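Local coordinates for transcriptional regulator containing CBS domains (Streptococcus pneumoniae, PDB 6UOF), which probably regulates transcription, its tandem CBS domains, the part in this chain, likely sensing a small ligand as such pairs do in relatives, at residues R19-Y27 with A57-D67; Y27-R38 with V49-A57. One frame throughout, in Å; residues are numbered along the deposited sequence.

Both contacts hold the same helix, 24-34, within the first CBS domain, and contact 2 is nested along the chain inside the loop that contact 1 closes. At contact 1 the start of the helix and the turn before it meet the linker that leaves helix 54-57, near the surface; there the bonding is mostly backbone to backbone. Contact 2 lies closer to the centre of the chain, where the helix and the residues after it pack on strand 48-52 and the start of helix 54-57 through apolar and aromatic side chains, with one water bridging the two sides. Y27 and A57 belong to both, and I66 of contact 1 packs on V52 of contact 2.

Contact 1 of 2, residues R19-Y27 with A57-D67; sequences RETDTVKDY and AGDKSPSTTID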
loop_
_atom_site.group_PDB
_atom_site.type_symbol
_atom_site.label_atom_id
_atom_site.label_comp_id
_atom_site.label_asym_id
_atom_site.label_seq_id
_atom_site.Cartn_x
_atom_site.Cartn_y
_atom_site.Cartn_z
ATOM N N ARG A 19 3.363 1.886 10.291
ATOM C CA ARG A 19 2.983 0.920 11.346
ATOM C C ARG A 19 1.670 1.409 11.955
ATOM O O ARG A 19 1.440 2.654 12.002
ATOM C CB ARG A 19 4.107 0.788 12.368
ATOM C CG ARG A 19 5.363 0.183 11.755
ATOM C CD ARG A 19 6.453 -0.132 12.769
ATOM N NE ARG A 19 7.544 -0.983 12.233
ATOM C CZ ARG A 19 8.697 -0.552 11.750
ATOM N NH1 ARG A 19 9.555 -1.417 11.241
ATOM N NH2 ARG A 19 8.987 0.738 11.744
ATOM N N GLU A 20 0.841 0.486 12.429
ATOM C CA GLU A 20 -0.488 0.927 12.920
ATOM C C GLU A 20 -0.317 1.805 14.168
ATOM O O GLU A 20 -1.254 2.582 14.466
ATOM C CB GLU A 20 -1.417 -0.274 13.041
ATOM C CG GLU A 20 -1.089 -1.135 14.213
ATOM C CD GLU A 20 -2.042 -2.279 14.515
ATOM O OE1 GLU A 20 -3.014 -2.478 13.774
ATOM O OE2 GLU A 20 -1.808 -2.948 15.512
ATOM N N THR A 21 0.833 1.719 14.850
ATOM C CA THR A 21 1.172 2.525 16.056
ATOM C C THR A 21 1.912 3.819 15.688
ATOM O O THR A 21 2.193 4.606 16.608
ATOM C CB THR A 21 1.938 1.680 17.075
ATOM O OG1 THR A 21 2.979 1.022 16.350
ATOM C CG2 THR A 21 1.046 0.672 17.760
ATOM N N ASP A 22 2.246 4.014 14.411
ATOM C CA ASP A 22 2.737 5.340 13.964
ATOM C C ASP A 22 1.570 6.337 14.067
ATOM O O ASP A 22 0.414 5.910 14.296
ATOM C CB ASP A 22 3.292 5.282 12.535
ATOM C CG ASP A 22 4.631 4.558 12.376
ATOM O OD1 ASP A 22 5.425 4.590 13.323
ATOM O OD2 ASP A 22 4.877 4.004 11.279
ATOM N N THR A 23 1.852 7.622 13.885
ATOM C CA THR A 23 0.828 8.685 14.014
ATOM C C THR A 23 0.560 9.347 12.663
ATOM O O THR A 23 1.299 9.135 11.682
ATOM C CB THR A 23 1.286 9.725 15.039
ATOM O OG1 THR A 23 2.425 10.367 14.464
ATOM C CG2 THR A 23 1.597 9.128 16.396
ATOM N N VAL A 24 -0.491 10.156 12.647
ATOM C CA VAL A 24 -0.836 10.934 11.426
ATOM C C VAL A 24 0.344 11.858 11.086
ATOM O O VAL A 24 0.661 11.977 9.886
ATOM C CB VAL A 24 -2.161 11.683 11.638
ATOM C CG1 VAL A 24 -2.366 12.805 10.626
ATOM C CG2 VAL A 24 -3.327 10.708 11.613
ATOM N N LYS A 25 1.033 12.401 12.094
ATOM C CA LYS A 25 2.243 13.242 11.855
ATOM C C LYS A 25 3.273 12.412 11.079
ATOM O O LYS A 25 3.883 12.935 10.125
ATOM C CB LYS A 25 2.872 13.728 13.166
ATOM C CG LYS A 25 4.186 14.488 13.000
ATOM C CD LYS A 25 4.896 14.802 14.303
ATOM C CE LYS A 25 6.299 15.346 14.110
ATOM N NZ LYS A 25 7.200 14.341 13.499
ATOM N N ASP A 26 3.485 11.164 11.490
ATOM C CA ASP A 26 4.453 10.285 10.783
ATOM C C ASP A 26 4.011 10.084 9.331
ATOM O O ASP A 26 4.884 10.086 8.442
ATOM C CB ASP A 26 4.594 8.937 11.487
ATOM C CG ASP A 26 5.163 9.028 12.890
ATOM O OD1 ASP A 26 6.040 9.871 13.113
ATOM O OD2 ASP A 26 4.701 8.261 13.748
ATOM N N TYR A 27 2.710 9.920 9.092
ATOM C CA TYR A 27 2.180 9.756 7.709
ATOM C C TYR A 27 2.472 11.021 6.890
ATOM O O TYR A 27 3.030 10.917 5.771
ATOM C CB TYR A 27 0.679 9.463 7.738
ATOM C CG TYR A 27 -0.003 9.682 6.415
ATOM C CD1 TYR A 27 0.052 8.741 5.400
ATOM C CD2 TYR A 27 -0.631 10.884 6.150
ATOM C CE1 TYR A 27 -0.558 8.955 4.175
ATOM C CE2 TYR A 27 -1.216 11.125 4.919
ATOM C CZ TYR A 27 -1.157 10.174 3.924
ATOM O OH TYR A 27 -1.738 10.395 2.708
ATOM N N ALA A 57 -6.339 10.547 6.270
ATOM C CA ALA A 57 -5.513 11.171 7.331
ATOM C C ALA A 57 -5.388 12.692 7.236
ATOM O O ALA A 57 -5.031 13.283 8.262
ATOM C CB ALA A 57 -4.133 10.553 7.272
ATOM N N GLY A 58 -5.652 13.283 6.072
ATOM C CA GLY A 58 -5.358 14.711 5.817
ATOM C C GLY A 58 -5.899 15.675 6.851
ATOM O O GLY A 58 -5.192 16.657 7.181
ATOM N N ASP A 59 -7.111 15.428 7.331
ATOM C CA ASP A 59 -7.781 16.362 8.274
ATOM C C ASP A 59 -7.774 15.830 9.707
ATOM O O ASP A 59 -8.476 16.406 10.542
ATOM C CB ASP A 59 -9.222 16.598 7.834
ATOM C CG ASP A 59 -10.097 15.361 7.953
ATOM O OD1 ASP A 59 -9.537 14.237 8.065
ATOM O OD2 ASP A 59 -11.327 15.531 7.980
ATOM N N LYS A 60 -7.000 14.788 9.983
ATOM C CA LYS A 60 -7.047 14.193 11.344
ATOM C C LYS A 60 -6.014 14.855 12.253
ATOM O O LYS A 60 -5.082 15.509 11.758
ATOM C CB LYS A 60 -6.821 12.680 11.242
ATOM C CG LYS A 60 -7.836 11.923 10.392
ATOM C CD LYS A 60 -9.254 11.995 10.930
ATOM C CE LYS A 60 -10.241 11.171 10.131
ATOM N NZ LYS A 60 -10.228 11.540 8.698
ATOM N N SER A 61 -6.179 14.679 13.566
ATOM C CA SER A 61 -5.193 15.192 14.547
ATOM C C SER A 61 -3.842 14.537 14.275
ATOM O O SER A 61 -3.772 13.318 14.097
ATOM C CB SER A 61 -5.637 14.919 15.956
ATOM O OG SER A 61 -4.582 15.170 16.877
ATOM N N PRO A 62 -2.731 15.305 14.232
ATOM C CA PRO A 62 -1.422 14.706 13.995
ATOM C C PRO A 62 -1.017 13.654 15.042
ATOM O O PRO A 62 -0.226 12.777 14.724
ATOM C CB PRO A 62 -0.469 15.913 14.062
ATOM C CG PRO A 62 -1.332 17.108 13.766
ATOM C CD PRO A 62 -2.671 16.770 14.380
ATOM N N SER A 63 -1.590 13.741 16.248
ATOM C CA SER A 63 -1.239 12.813 17.357
ATOM C C SER A 63 -1.982 11.474 17.240
ATOM O O SER A 63 -1.583 10.517 17.929
ATOM C CB SER A 63 -1.530 13.450 18.691
ATOM O OG SER A 63 -2.906 13.797 18.787
ATOM N N THR A 64 -3.027 11.395 16.418
ATOM C CA THR A 64 -3.837 10.149 16.316
ATOM C C THR A 64 -3.045 9.008 15.683
ATOM O O THR A 64 -2.281 9.260 14.716
ATOM C CB THR A 64 -5.130 10.386 15.527
ATOM O OG1 THR A 64 -5.870 11.388 16.224
ATOM C CG2 THR A 64 -5.973 9.139 15.385
ATOM N N THR A 65 -3.211 7.792 16.206
ATOM C CA THR A 65 -2.498 6.630 15.626
ATOM C C THR A 65 -3.142 6.213 14.302
ATOM O O THR A 65 -4.365 6.367 14.106
ATOM C CB THR A 65 -2.392 5.446 16.600
ATOM O OG1 THR A 65 -3.669 5.153 17.164
ATOM C CG2 THR A 65 -1.389 5.701 17.704
ATOM N N ILE A 66 -2.308 5.652 13.430
ATOM C CA ILE A 66 -2.777 5.259 12.075
ATOM C C ILE A 66 -3.890 4.209 12.151
ATOM O O ILE A 66 -4.790 4.251 11.285
ATOM C CB ILE A 66 -1.573 4.784 11.239
ATOM C CG1 ILE A 66 -0.578 5.931 11.018
ATOM C CG2 ILE A 66 -2.027 4.160 9.932
ATOM C CD1 ILE A 66 -1.126 7.124 10.255
ATOM N N ASP A 67 -3.866 3.302 13.136
ATOM C CA ASP A 67 -4.914 2.256 13.155
ATOM C C ASP A 67 -6.308 2.879 13.279
ATOM O O ASP A 67 -7.251 2.256 12.791
ATOM C CB ASP A 67 -4.708 1.258 14.301
ATOM C CG ASP A 67 -4.896 1.834 15.690
ATOM O OD1 ASP A 67 -4.310 2.882 15.991
ATOM O OD2 ASP A 67 -5.670 1.229 16.459
#
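V24, in the first turn of helix 24-34, meets the linker with backbone and side chain. Its N donates to T64 O at 2.9 Å, nearly in line with the carbonyl, and the next amide, K25 N, donates to P62 O at 2.9 Å on a lone pair. Two first-turn amides are thus satisfied across the contact. V24 CG1, anti to the backbone N (chi1 163°), lies 3.6 Å from A57 O, while CG2 faces K60 CB and the carbonyl oxygens of S61 and T64. A capping box serves D26 N, which donates to T23 OG1, while T23 N donates to D26 OD2 on its anti side, 33° out of the carboxylate plane. In this CBS domain the linker leaving helix 54-57 runs back over the helix start, with T23 and T65 forming a single beta bridge. Beyond the bridge the donors change sides: I66 N donates to D22 O at 2.9 Å, and D67 N to E20 O at 3.0 Å, in the carbonyl plane, on a lone pair. D22 OD2 accepts from R19 N within its own turn; T65 OG1 donates to D67 OD1 at 2.6 Å. On the apolar side, I66 CD1 lies 3.9 Å from Y27 CB, and A57 CB 3.7 Å from Y27 CD2.

Contact 2 of 2, residues Y27-R38 with V49-A57; sequences YLDLVRKNRSSR and VGVVTMRDA. With NA (sodium ion), chain C.
Y27 and M54, a selenomethionine here, meet at the edge of the tyrosine ring. Atom SE lies 5.3 Å from the ring centroid and practically in the ring plane, a Met-aromatic contact at the edge rather than over a face. With CG anti to the backbone N (chi1 -172°) and bends at chi2 and chi3, the M54 chain curls so that CE comes 3.9 Å from Y27 CE2. The same methyl touches both branches of V31, while SE lies 4.1 Å from L28 CD2, so M54 lies over L28 and V31 of helix 24-34. The Y27 ring is held between two valines, V52 CG2 over one face and V31 CG2 over the opposite one, each offset toward the rim. The valines limit its rotation; its OH is held at the far end, donating to S37 O at 2.6 Å, tilted 16° from the carbonyl plane. In this CBS domain the ring, through V52 and M54, packs helix 24-34 against strand 48-52 and the start of helix 54-57, whose first turn is closed by a T53-D56 capping box. V52 CG1 approaches Y27 CD1 at 3.8 Å. Four residues beyond the end of helix 24-34, R38 runs extended across T53, R38 CG to T53 CG2 3.8 Å, and T53 CA makes a C-H...O contact with S37 O. Water 3 joins the two sides, bonding to S37 OG and accepting from R38 NE and M54 N. At the helix's C-terminal end, N34 O binds the sodium ion at 2.3 Å beside three waters, two also bonded to S36 OG.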
loop_
_atom_site.group_PDB
_atom_site.type_symbol
_atom_site.label_atom_id
_atom_site.label_comp_id
_atom_site.label_asym_id
_atom_site.label_seq_id
_atom_site.Cartn_x
_atom_site.Cartn_y
_atom_site.Cartn_z
ATOM N N TYR A 27 2.710 9.920 9.092
ATOM C CA TYR A 27 2.180 9.756 7.709
ATOM C C TYR A 27 2.472 11.021 6.890
ATOM O O TYR A 27 3.030 10.917 5.771
ATOM C CB TYR A 27 0.679 9.463 7.738
ATOM C CG TYR A 27 -0.003 9.682 6.415
ATOM C CD1 TYR A 27 0.052 8.741 5.400
ATOM C CD2 TYR A 27 -0.631 10.884 6.150
ATOM C CE1 TYR A 27 -0.558 8.955 4.175
ATOM C CE2 TYR A 27 -1.216 11.125 4.919
ATOM C CZ TYR A 27 -1.157 10.174 3.924
ATOM O OH TYR A 27 -1.738 10.395 2.708
ATOM N N LEU A 28 2.146 12.194 7.432
ATOM C CA LEU A 28 2.370 13.462 6.682
ATOM C C LEU A 28 3.862 13.638 6.376
ATOM O O LEU A 28 4.188 14.100 5.262
ATOM C CB LEU A 28 1.801 14.643 7.475
ATOM C CG LEU A 28 0.282 14.626 7.662
ATOM C CD1 LEU A 28 -0.174 15.772 8.554
ATOM C CD2 LEU A 28 -0.440 14.678 6.320
ATOM N N ASP A 29 4.736 13.270 7.313
ATOM C CA ASP A 29 6.198 13.381 7.081
ATOM C C ASP A 29 6.606 12.422 5.956
ATOM O O ASP A 29 7.465 12.806 5.121
ATOM C CB ASP A 29 6.987 13.075 8.357
ATOM C CG ASP A 29 6.804 14.081 9.480
ATOM O OD1 ASP A 29 6.334 15.213 9.197
ATOM O OD2 ASP A 29 7.138 13.730 10.633
ATOM N N LEU A 30 6.061 11.200 5.955
ATOM C CA LEU A 30 6.441 10.198 4.918
ATOM C C LEU A 30 5.955 10.674 3.545
ATOM O O LEU A 30 6.663 10.453 2.546
ATOM C CB LEU A 30 5.855 8.830 5.268
ATOM C CG LEU A 30 6.406 7.673 4.440
ATOM C CD1 LEU A 30 7.902 7.512 4.643
ATOM C CD2 LEU A 30 5.678 6.386 4.756
ATOM N N VAL A 31 4.794 11.329 3.508
ATOM C CA VAL A 31 4.276 11.847 2.214
ATOM C C VAL A 31 5.305 12.822 1.625
ATOM O O VAL A 31 5.596 12.737 0.419
ATOM C CB VAL A 31 2.913 12.525 2.398
ATOM C CG1 VAL A 31 2.498 13.296 1.150
ATOM C CG2 VAL A 31 1.833 11.535 2.802
ATOM N N ARG A 32 5.879 13.691 2.446
ATOM C CA ARG A 32 6.839 14.686 1.888
ATOM C C ARG A 32 8.192 14.047 1.567
ATOM O O ARG A 32 8.824 14.472 0.598
ATOM C CB ARG A 32 6.940 15.859 2.850
ATOM C CG ARG A 32 5.577 16.509 3.032
ATOM C CD ARG A 32 5.625 17.958 3.405
ATOM N NE ARG A 32 6.234 18.728 2.337
ATOM C CZ ARG A 32 6.521 20.012 2.434
ATOM N NH1 ARG A 32 6.247 20.658 3.554
ATOM N NH2 ARG A 32 7.094 20.642 1.423
ATOM N N LYS A 33 8.610 13.042 2.320
ATOM C CA LYS A 33 9.918 12.392 2.050
ATOM C C LYS A 33 9.821 11.501 0.810
ATOM O O LYS A 33 10.808 11.477 0.037
ATOM C CB LYS A 33 10.367 11.569 3.258
ATOM C CG LYS A 33 10.987 12.374 4.390
ATOM C CD LYS A 33 11.540 11.504 5.496
ATOM C CE LYS A 33 12.451 12.259 6.439
ATOM N NZ LYS A 33 13.215 11.340 7.314
ATOM N N ASN A 34 8.669 10.868 0.590
ATOM C CA ASN A 34 8.542 9.851 -0.486
ATOM C C ASN A 34 7.743 10.344 -1.687
ATOM O O ASN A 34 7.777 9.659 -2.722
ATOM C CB ASN A 34 7.924 8.568 0.069
ATOM C CG ASN A 34 8.845 7.825 1.021
ATOM O OD1 ASN A 34 9.734 8.406 1.646
ATOM N ND2 ASN A 34 8.634 6.522 1.131
ATOM N N ARG A 35 7.044 11.467 -1.536
ATOM C CA ARG A 35 6.286 12.043 -2.683
ATOM C C ARG A 35 5.193 11.067 -3.121
ATOM O O ARG A 35 4.893 11.030 -4.312
ATOM C CB ARG A 35 7.180 12.310 -3.901
ATOM C CG ARG A 35 8.438 13.113 -3.615
ATOM C CD ARG A 35 8.138 14.490 -3.055
ATOM N NE ARG A 35 9.371 15.220 -2.826
ATOM C CZ ARG A 35 10.017 15.909 -3.750
ATOM N NH1 ARG A 35 9.543 15.973 -4.983
ATOM N NH2 ARG A 35 11.144 16.525 -3.442
ATOM N N SER A 36 4.612 10.335 -2.174
ATOM C CA SER A 36 3.493 9.378 -2.384
ATOM C C SER A 36 2.509 9.611 -1.238
ATOM O O SER A 36 2.964 10.095 -0.187
ATOM C CB SER A 36 3.945 7.939 -2.421
ATOM O OG SER A 36 4.769 7.664 -3.545
ATOM N N SER A 37 1.244 9.227 -1.405
ATOM C CA SER A 37 0.254 9.525 -0.327
ATOM C C SER A 37 -0.596 8.316 0.071
ATOM O O SER A 37 -1.493 8.490 0.920
ATOM C CB SER A 37 -0.635 10.657 -0.734
ATOM O OG SER A 37 -1.376 10.311 -1.887
ATOM N N ARG A 38 -0.355 7.153 -0.508
ATOM C CA ARG A 38 -1.145 5.948 -0.171
ATOM C C ARG A 38 -0.164 4.864 0.254
ATOM O O ARG A 38 0.693 4.468 -0.545
ATOM C CB ARG A 38 -2.029 5.529 -1.338
ATOM C CG ARG A 38 -2.980 6.636 -1.759
ATOM C CD ARG A 38 -4.023 6.219 -2.766
ATOM N NE ARG A 38 -4.927 7.331 -3.004
ATOM C CZ ARG A 38 -5.967 7.296 -3.821
ATOM N NH1 ARG A 38 -6.258 6.192 -4.487
ATOM N NH2 ARG A 38 -6.724 8.367 -3.961
ATOM N N VAL A 49 -2.784 -4.642 7.836
ATOM C CA VAL A 49 -4.072 -4.479 8.576
ATOM C C VAL A 49 -4.923 -3.367 7.956
ATOM O O VAL A 49 -6.062 -3.184 8.409
ATOM C CB VAL A 49 -3.796 -4.211 10.061
ATOM C CG1 VAL A 49 -3.265 -5.457 10.753
ATOM C CG2 VAL A 49 -2.866 -3.030 10.285
ATOM N N GLY A 50 -4.389 -2.649 6.975
ATOM C CA GLY A 50 -5.143 -1.564 6.333
ATOM C C GLY A 50 -4.252 -0.787 5.393
ATOM O O GLY A 50 -3.077 -1.162 5.185
ATOM N N VAL A 51 -4.816 0.262 4.818
ATOM C CA VAL A 51 -4.072 1.203 3.958
ATOM C C VAL A 51 -4.427 2.614 4.425
ATOM O O VAL A 51 -5.546 2.830 4.950
ATOM C CB VAL A 51 -4.401 0.983 2.471
ATOM C CG1 VAL A 51 -3.878 -0.343 1.936
ATOM C CG2 VAL A 51 -5.886 1.134 2.178
ATOM N N VAL A 52 -3.503 3.537 4.287
ATOM C CA VAL A 52 -3.773 4.936 4.706
ATOM C C VAL A 52 -3.562 5.845 3.493
ATOM O O VAL A 52 -2.528 5.732 2.802
ATOM C CB VAL A 52 -2.956 5.352 5.947
ATOM C CG1 VAL A 52 -1.457 5.217 5.753
ATOM C CG2 VAL A 52 -3.312 6.749 6.418
ATOM N N THR A 53 -4.565 6.678 3.230
ATOM C CA THR A 53 -4.569 7.640 2.097
ATOM C C THR A 53 -4.750 9.051 2.643
ATOM O O THR A 53 -5.035 9.231 3.821
ATOM C CB THR A 53 -5.711 7.318 1.127
ATOM O OG1 THR A 53 -6.937 7.690 1.766
ATOM C CG2 THR A 53 -5.735 5.854 0.745
HETATM N N MSE A 54 -4.606 10.054 1.781
HETATM C CA MSE A 54 -4.746 11.423 2.229
HETATM C C MSE A 54 -6.206 11.687 2.611
HETATM O O MSE A 54 -6.477 12.482 3.510
HETATM C CB MSE A 54 -4.238 12.400 1.167
HETATM C CG MSE A 54 -4.188 13.830 1.652
HETATM SE SE MSE A 54 -2.990 14.207 3.149
HETATM C CE MSE A 54 -1.264 13.977 2.276
ATOM N N ARG A 55 -7.156 11.019 1.938
ATOM C CA ARG A 55 -8.556 11.145 2.339
ATOM C C ARG A 55 -8.728 10.659 3.786
ATOM O O ARG A 55 -9.496 11.249 4.545
ATOM C CB ARG A 55 -9.459 10.333 1.404
ATOM C CG ARG A 55 -10.917 10.261 1.838
ATOM C CD ARG A 55 -11.809 9.535 0.844
ATOM N NE ARG A 55 -11.782 8.078 0.958
ATOM C CZ ARG A 55 -12.745 7.327 1.503
ATOM N NH1 ARG A 55 -13.846 7.879 1.988
ATOM N NH2 ARG A 55 -12.608 6.013 1.545
ATOM N N ASP A 56 -8.016 9.601 4.156
ATOM C CA ASP A 56 -8.136 9.039 5.522
ATOM C C ASP A 56 -7.486 9.934 6.581
ATOM O O ASP A 56 -8.061 10.057 7.664
ATOM C CB ASP A 56 -7.414 7.701 5.609
ATOM C CG ASP A 56 -7.988 6.589 4.761
ATOM O OD1 ASP A 56 -9.213 6.563 4.583
ATOM O OD2 ASP A 56 -7.206 5.718 4.335
ATOM N N ALA A 57 -6.339 10.547 6.270
ATOM C CA ALA A 57 -5.513 11.171 7.331
ATOM C C ALA A 57 -5.388 12.692 7.236
ATOM O O ALA A 57 -5.031 13.283 8.262
ATOM C CB ALA A 57 -4.133 10.553 7.272
HETATM NA NA NA C . 8.536 7.737 -3.736
HETATM O O HOH W 1 6.989 8.668 -5.355
HETATM O O HOH W 2 6.946 6.307 -2.779
HETATM O O HOH W 3 -4.135 9.992 -1.319
HETATM O O HOH W 4 9.924 6.718 -2.182
#